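Local coordinates for protein serine protease MT3772 (Mycobacterium tuberculosis, PDB 3K6Y) that acts as a serine endopeptidase of the S1C family and probably equips the bacterium to resist acid and oxidative stress, here as its trypsin-like protease domain without the membrane part, at residues F120-L134 against D182-L195. Residues are numbered along the deposited sequence; the frame is centred on the assembly and turned at random.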
loop_
_atom_site.group_PDB
_atom_site.type_symbol
_atom_site.label_atom_id
_atom_site.label_comp_id
_atom_site.label_asym_id
_atom_site.label_seq_id
_atom_site.Cartn_x
_atom_site.Cartn_y
_atom_site.Cartn_z
ATOM N N PHE A 120 -24.842 2.022 12.461
ATOM C CA PHE A 120 -24.588 0.584 12.528
ATOM C C PHE A 120 -25.569 -0.066 13.480
ATOM O O PHE A 120 -25.822 0.446 14.585
ATOM C CB PHE A 120 -23.142 0.298 12.970
ATOM C CG PHE A 120 -22.138 0.568 11.894
ATOM C CD1 PHE A 120 -21.303 1.683 11.968
ATOM C CD2 PHE A 120 -22.032 -0.292 10.790
ATOM C CE1 PHE A 120 -20.391 1.967 10.972
ATOM C CE2 PHE A 120 -21.106 -0.016 9.784
ATOM C CZ PHE A 120 -20.277 1.099 9.882
ATOM N N ALA A 121 -26.144 -1.181 13.051
ATOM C CA ALA A 121 -27.044 -1.969 13.904
ATOM C C ALA A 121 -26.319 -2.486 15.135
ATOM O O ALA A 121 -25.191 -2.956 15.041
ATOM C CB ALA A 121 -27.635 -3.125 13.130
ATOM N N ALA A 122 -26.989 -2.386 16.284
ATOM C CA ALA A 122 -26.422 -2.756 17.578
ATOM C C ALA A 122 -26.280 -4.265 17.789
ATOM O O ALA A 122 -25.409 -4.693 18.541
ATOM C CB ALA A 122 -27.242 -2.142 18.708
ATOM N N GLU A 123 -27.129 -5.062 17.138
ATOM C CA GLU A 123 -27.097 -6.524 17.300
ATOM C C GLU A 123 -26.954 -7.267 15.971
ATOM O O GLU A 123 -27.377 -6.754 14.931
ATOM C CB GLU A 123 -28.349 -7.027 18.037
ATOM C CG GLU A 123 -28.450 -6.637 19.520
ATOM C CD GLU A 123 -27.243 -7.059 20.361
ATOM O OE1 GLU A 123 -26.813 -8.236 20.283
ATOM O OE2 GLU A 123 -26.723 -6.203 21.116
ATOM N N PRO A 124 -26.366 -8.477 15.999
ATOM C CA PRO A 124 -26.198 -9.269 14.778
ATOM C C PRO A 124 -27.520 -9.693 14.140
ATOM O O PRO A 124 -28.535 -9.827 14.836
ATOM C CB PRO A 124 -25.418 -10.503 15.260
ATOM C CG PRO A 124 -25.687 -10.578 16.721
ATOM C CD PRO A 124 -25.807 -9.167 17.179
ATOM N N ALA A 125 -27.494 -9.901 12.824
ATOM C CA ALA A 125 -28.643 -10.385 12.074
ATOM C C ALA A 125 -28.757 -11.896 12.213
ATOM O O ALA A 125 -27.765 -12.574 12.485
ATOM C CB ALA A 125 -28.516 -10.006 10.610
ATOM N N LYS A 126 -29.966 -12.405 12.008
ATOM C CA LYS A 126 -30.249 -13.827 12.173
ATOM C C LYS A 126 -30.495 -14.504 10.834
ATOM O O LYS A 126 -30.990 -13.885 9.891
ATOM C CB LYS A 126 -31.456 -14.030 13.095
ATOM C CG LYS A 126 -31.166 -13.748 14.562
ATOM C CD LYS A 126 -32.345 -14.126 15.442
ATOM C CE LYS A 126 -32.034 -13.869 16.911
ATOM N NZ LYS A 126 -33.166 -14.272 17.795
ATOM N N THR A 127 -30.170 -15.793 10.768
ATOM C CA THR A 127 -30.423 -16.591 9.574
ATOM C C THR A 127 -31.850 -16.384 9.081
ATOM O O THR A 127 -32.796 -16.424 9.880
ATOM C CB THR A 127 -30.185 -18.096 9.847
ATOM O OG1 THR A 127 -28.803 -18.326 10.160
ATOM C CG2 THR A 127 -30.567 -18.929 8.644
ATOM N N GLY A 128 -32.003 -16.175 7.778
ATOM C CA GLY A 128 -33.301 -15.982 7.148
ATOM C C GLY A 128 -33.868 -14.572 7.113
ATOM O O GLY A 128 -34.890 -14.346 6.470
ATOM N N ALA A 129 -33.197 -13.626 7.774
ATOM C CA ALA A 129 -33.667 -12.234 7.828
ATOM C C ALA A 129 -33.693 -11.575 6.450
ATOM O O ALA A 129 -32.775 -11.773 5.648
ATOM C CB ALA A 129 -32.821 -11.419 8.790
ATOM N N ASP A 130 -34.756 -10.807 6.182
ATOM C CA ASP A 130 -34.848 -9.947 5.000
ATOM C C ASP A 130 -33.877 -8.779 5.170
ATOM O O ASP A 130 -33.926 -8.043 6.162
ATOM C CB ASP A 130 -36.242 -9.319 4.838
ATOM C CG ASP A 130 -37.324 -10.310 4.442
ATOM O OD1 ASP A 130 -37.089 -11.274 3.689
ATOM O OD2 ASP A 130 -38.478 -10.082 4.878
ATOM N N VAL A 131 -32.998 -8.614 4.192
ATOM C CA VAL A 131 -32.000 -7.540 4.189
ATOM C C VAL A 131 -31.845 -7.033 2.754
ATOM O O VAL A 131 -32.343 -7.655 1.808
ATOM C CB VAL A 131 -30.658 -8.035 4.793
ATOM C CG1 VAL A 131 -30.793 -8.272 6.321
ATOM C CG2 VAL A 131 -30.174 -9.317 4.086
ATOM N N VAL A 132 -31.177 -5.891 2.587
ATOM C CA VAL A 132 -31.058 -5.290 1.271
ATOM C C VAL A 132 -29.628 -4.826 1.038
ATOM O O VAL A 132 -29.030 -4.163 1.879
ATOM C CB VAL A 132 -32.031 -4.106 1.049
ATOM C CG1 VAL A 132 -32.203 -3.848 -0.417
ATOM C CG2 VAL A 132 -33.399 -4.353 1.721
ATOM N N VAL A 133 -29.086 -5.189 -0.117
ATOM C CA VAL A 133 -27.793 -4.693 -0.576
ATOM C C VAL A 133 -28.037 -3.407 -1.361
ATOM O O VAL A 133 -28.847 -3.396 -2.283
ATOM C CB VAL A 133 -27.095 -5.756 -1.484
ATOM C CG1 VAL A 133 -25.905 -5.167 -2.275
ATOM C CG2 VAL A 133 -26.678 -6.948 -0.658
ATOM N N LEU A 134 -27.371 -2.323 -0.983
ATOM C CA LEU A 134 -27.551 -1.051 -1.690
ATOM C C LEU A 134 -26.252 -0.644 -2.364
ATOM O O LEU A 134 -25.206 -0.591 -1.712
ATOM C CB LEU A 134 -27.989 0.051 -0.720
ATOM C CG LEU A 134 -29.220 -0.260 0.123
ATOM C CD1 LEU A 134 -29.506 0.943 1.020
ATOM C CD2 LEU A 134 -30.414 -0.577 -0.755
ATOM N N ASP A 182 -21.101 -3.126 -6.449
ATOM C CA ASP A 182 -21.747 -3.148 -5.131
ATOM C C ASP A 182 -20.737 -3.095 -3.976
ATOM O O ASP A 182 -21.113 -2.750 -2.853
ATOM C CB ASP A 182 -22.604 -4.413 -4.928
ATOM C CG ASP A 182 -23.984 -4.341 -5.586
ATOM O OD1 ASP A 182 -24.589 -3.242 -5.606
ATOM O OD2 ASP A 182 -24.484 -5.429 -5.999
ATOM N N SER A 183 -19.479 -3.479 -4.215
ATOM C CA SER A 183 -18.464 -3.444 -3.155
ATOM C C SER A 183 -18.473 -2.112 -2.449
ATOM O O SER A 183 -18.446 -1.064 -3.092
ATOM C CB SER A 183 -17.081 -3.620 -3.740
ATOM O OG SER A 183 -16.793 -4.986 -3.930
ATOM N N GLY A 184 -18.471 -2.169 -1.121
ATOM C CA GLY A 184 -18.360 -0.985 -0.278
ATOM C C GLY A 184 -19.700 -0.491 0.213
ATOM O O GLY A 184 -19.764 0.344 1.117
ATOM N N GLY A 185 -20.776 -1.003 -0.382
ATOM C CA GLY A 185 -22.103 -0.558 -0.007
ATOM C C GLY A 185 -22.570 -1.239 1.254
ATOM O O GLY A 185 -22.052 -2.283 1.672
ATOM N N PRO A 186 -23.589 -0.661 1.866
ATOM C CA PRO A 186 -24.117 -1.268 3.065
ATOM C C PRO A 186 -25.099 -2.412 2.785
ATOM O O PRO A 186 -25.858 -2.361 1.828
ATOM C CB PRO A 186 -24.864 -0.096 3.728
ATOM C CG PRO A 186 -25.371 0.694 2.558
ATOM C CD PRO A 186 -24.322 0.556 1.486
ATOM N N LEU A 187 -25.083 -3.408 3.663
ATOM C CA LEU A 187 -26.202 -4.326 3.809
ATOM C C LEU A 187 -27.068 -3.744 4.903
ATOM O O LEU A 187 -26.594 -3.542 6.028
ATOM C CB LEU A 187 -25.684 -5.684 4.249
ATOM C CG LEU A 187 -26.770 -6.754 4.413
ATOM C CD1 LEU A 187 -27.256 -7.210 3.027
ATOM C CD2 LEU A 187 -26.262 -7.941 5.217
ATOM N N ILE A 188 -28.307 -3.429 4.560
ATOM C CA ILE A 188 -29.183 -2.833 5.567
ATOM C C ILE A 188 -30.275 -3.779 5.997
ATOM O O ILE A 188 -30.710 -4.657 5.247
ATOM C CB ILE A 188 -29.794 -1.495 5.121
ATOM C CG1 ILE A 188 -30.634 -1.646 3.855
ATOM C CG2 ILE A 188 -28.705 -0.424 4.958
ATOM C CD1 ILE A 188 -31.766 -0.600 3.731
ATOM N N ASP A 189 -30.711 -3.589 7.235
ATOM C CA ASP A 189 -31.909 -4.263 7.728
ATOM C C ASP A 189 -33.133 -3.413 7.399
ATOM O O ASP A 189 -33.029 -2.330 6.832
ATOM C CB ASP A 189 -31.795 -4.605 9.221
ATOM C CG ASP A 189 -31.723 -3.387 10.132
ATOM O OD1 ASP A 189 -31.268 -3.581 11.283
ATOM O OD2 ASP A 189 -32.138 -2.267 9.752
ATOM N N LEU A 190 -34.312 -3.896 7.779
ATOM C CA LEU A 190 -35.533 -3.210 7.389
ATOM C C LEU A 190 -35.803 -1.956 8.217
ATOM O O LEU A 190 -36.732 -1.209 7.913
ATOM C CB LEU A 190 -36.725 -4.168 7.427
ATOM C CG LEU A 190 -36.623 -5.291 6.388
ATOM C CD1 LEU A 190 -37.941 -6.024 6.239
ATOM C CD2 LEU A 190 -36.156 -4.779 5.023
ATOM N N ASN A 191 -34.977 -1.758 9.244
ATOM C CA ASN A 191 -34.947 -0.540 10.045
ATOM C C ASN A 191 -34.045 0.527 9.422
ATOM O O ASN A 191 -33.955 1.639 9.935
ATOM C CB ASN A 191 -34.420 -0.854 11.444
ATOM C CG ASN A 191 -35.367 -1.696 12.253
ATOM O OD1 ASN A 191 -36.579 -1.525 12.185
ATOM N ND2 ASN A 191 -34.817 -2.610 13.030
ATOM N N GLY A 192 -33.348 0.194 8.337
ATOM C CA GLY A 192 -32.470 1.169 7.712
ATOM C C GLY A 192 -31.124 1.311 8.397
ATOM O O GLY A 192 -30.411 2.275 8.149
ATOM N N GLN A 193 -30.781 0.362 9.259
ATOM C CA GLN A 193 -29.488 0.370 9.921
ATOM C C GLN A 193 -28.535 -0.547 9.180
ATOM O O GLN A 193 -28.950 -1.493 8.491
ATOM C CB GLN A 193 -29.622 -0.038 11.382
ATOM C CG GLN A 193 -30.546 0.916 12.154
ATOM C CD GLN A 193 -30.368 0.864 13.655
ATOM O OE1 GLN A 193 -30.262 -0.205 14.244
ATOM N NE2 GLN A 193 -30.337 2.036 14.286
ATOM N N VAL A 194 -27.247 -0.278 9.356
ATOM C CA VAL A 194 -26.236 -0.995 8.603
ATOM C C VAL A 194 -25.781 -2.241 9.363
ATOM O O VAL A 194 -25.229 -2.166 10.475
ATOM C CB VAL A 194 -25.040 -0.083 8.290
ATOM C CG1 VAL A 194 -23.988 -0.837 7.483
ATOM C CG2 VAL A 194 -25.489 1.138 7.486
ATOM N N LEU A 195 -25.973 -3.389 8.719
ATOM C CA LEU A 195 -25.528 -4.659 9.273
ATOM C C LEU A 195 -24.088 -4.973 8.924
ATOM O O LEU A 195 -23.432 -5.749 9.623
ATOM C CB LEU A 195 -26.410 -5.799 8.763
ATOM C CG LEU A 195 -27.843 -5.829 9.290
ATOM C CD1 LEU A 195 -28.679 -6.798 8.477
ATOM C CD2 LEU A 195 -27.855 -6.221 10.764
HETATM O O HOH W 1 -29.162 -0.336 16.644
HETATM O O HOH W 2 -33.961 -7.222 8.725
HETATM O O HOH W 3 -23.544 -3.082 -1.589
#
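Val-132 and Ile-188 hold two antiparallel strands together with a reciprocal pair of backbone hydrogen bonds, showing how a barrel closes on itself. Ile-188 N reaches Val-132 O at 2.9 Å, and the return bond from Val-132 N lies in the carbonyl plane of Ile-188. Two residues further along, Leu-134 N meets Pro-186 O almost head-on, with a C=O...N angle of 170°. A separate single bridge pairs Phe-120 with Val-194; its hydrogen bond runs from Ala-121 N to Val-194 O at 2.9 Å, the donor standing above the carbonyl plane.

Apolar side chains fill both faces. On one, with CG of Leu-187 opposite its backbone N (chi1 -179°), CD1 reaches between CG2 of Val-131 and CG2 of Val-133, the latter 3.7 Å away. Asp-182 lays its carboxylate across Val-133 CG1, with OD2 bonded to Glu-179 N. Leu-195 sends its two methyls apart: CD1 presses on Val-131 CG1 at a tight 3.4 Å, while CD2 sits between the methyls of Ala-121 and Ala-125. On the other face, the side chains of Ile-188 and Leu-134 cross at about a right angle and touch through their CD1 methyls, beside helix 35-40. Phe-120 lies alongside Val-194: CE2 is 3.8 Å from Val-194 CG1, while Val-194 O lies at the ring edge, and both side chains rest on Phe-63.

Water adds further links. One molecule donates to both Leu-134 O and Asp-182 O; another joins Ala-122 N to Gln-193 OE1.

The pairing of strand 130-134 with 186-188 closes the second six-stranded barrel of the chymotrypsin-like fold, and strand 186-188 directly follows the turn carrying Ser-183, the predicted nucleophile, whose OG bonds to His-75.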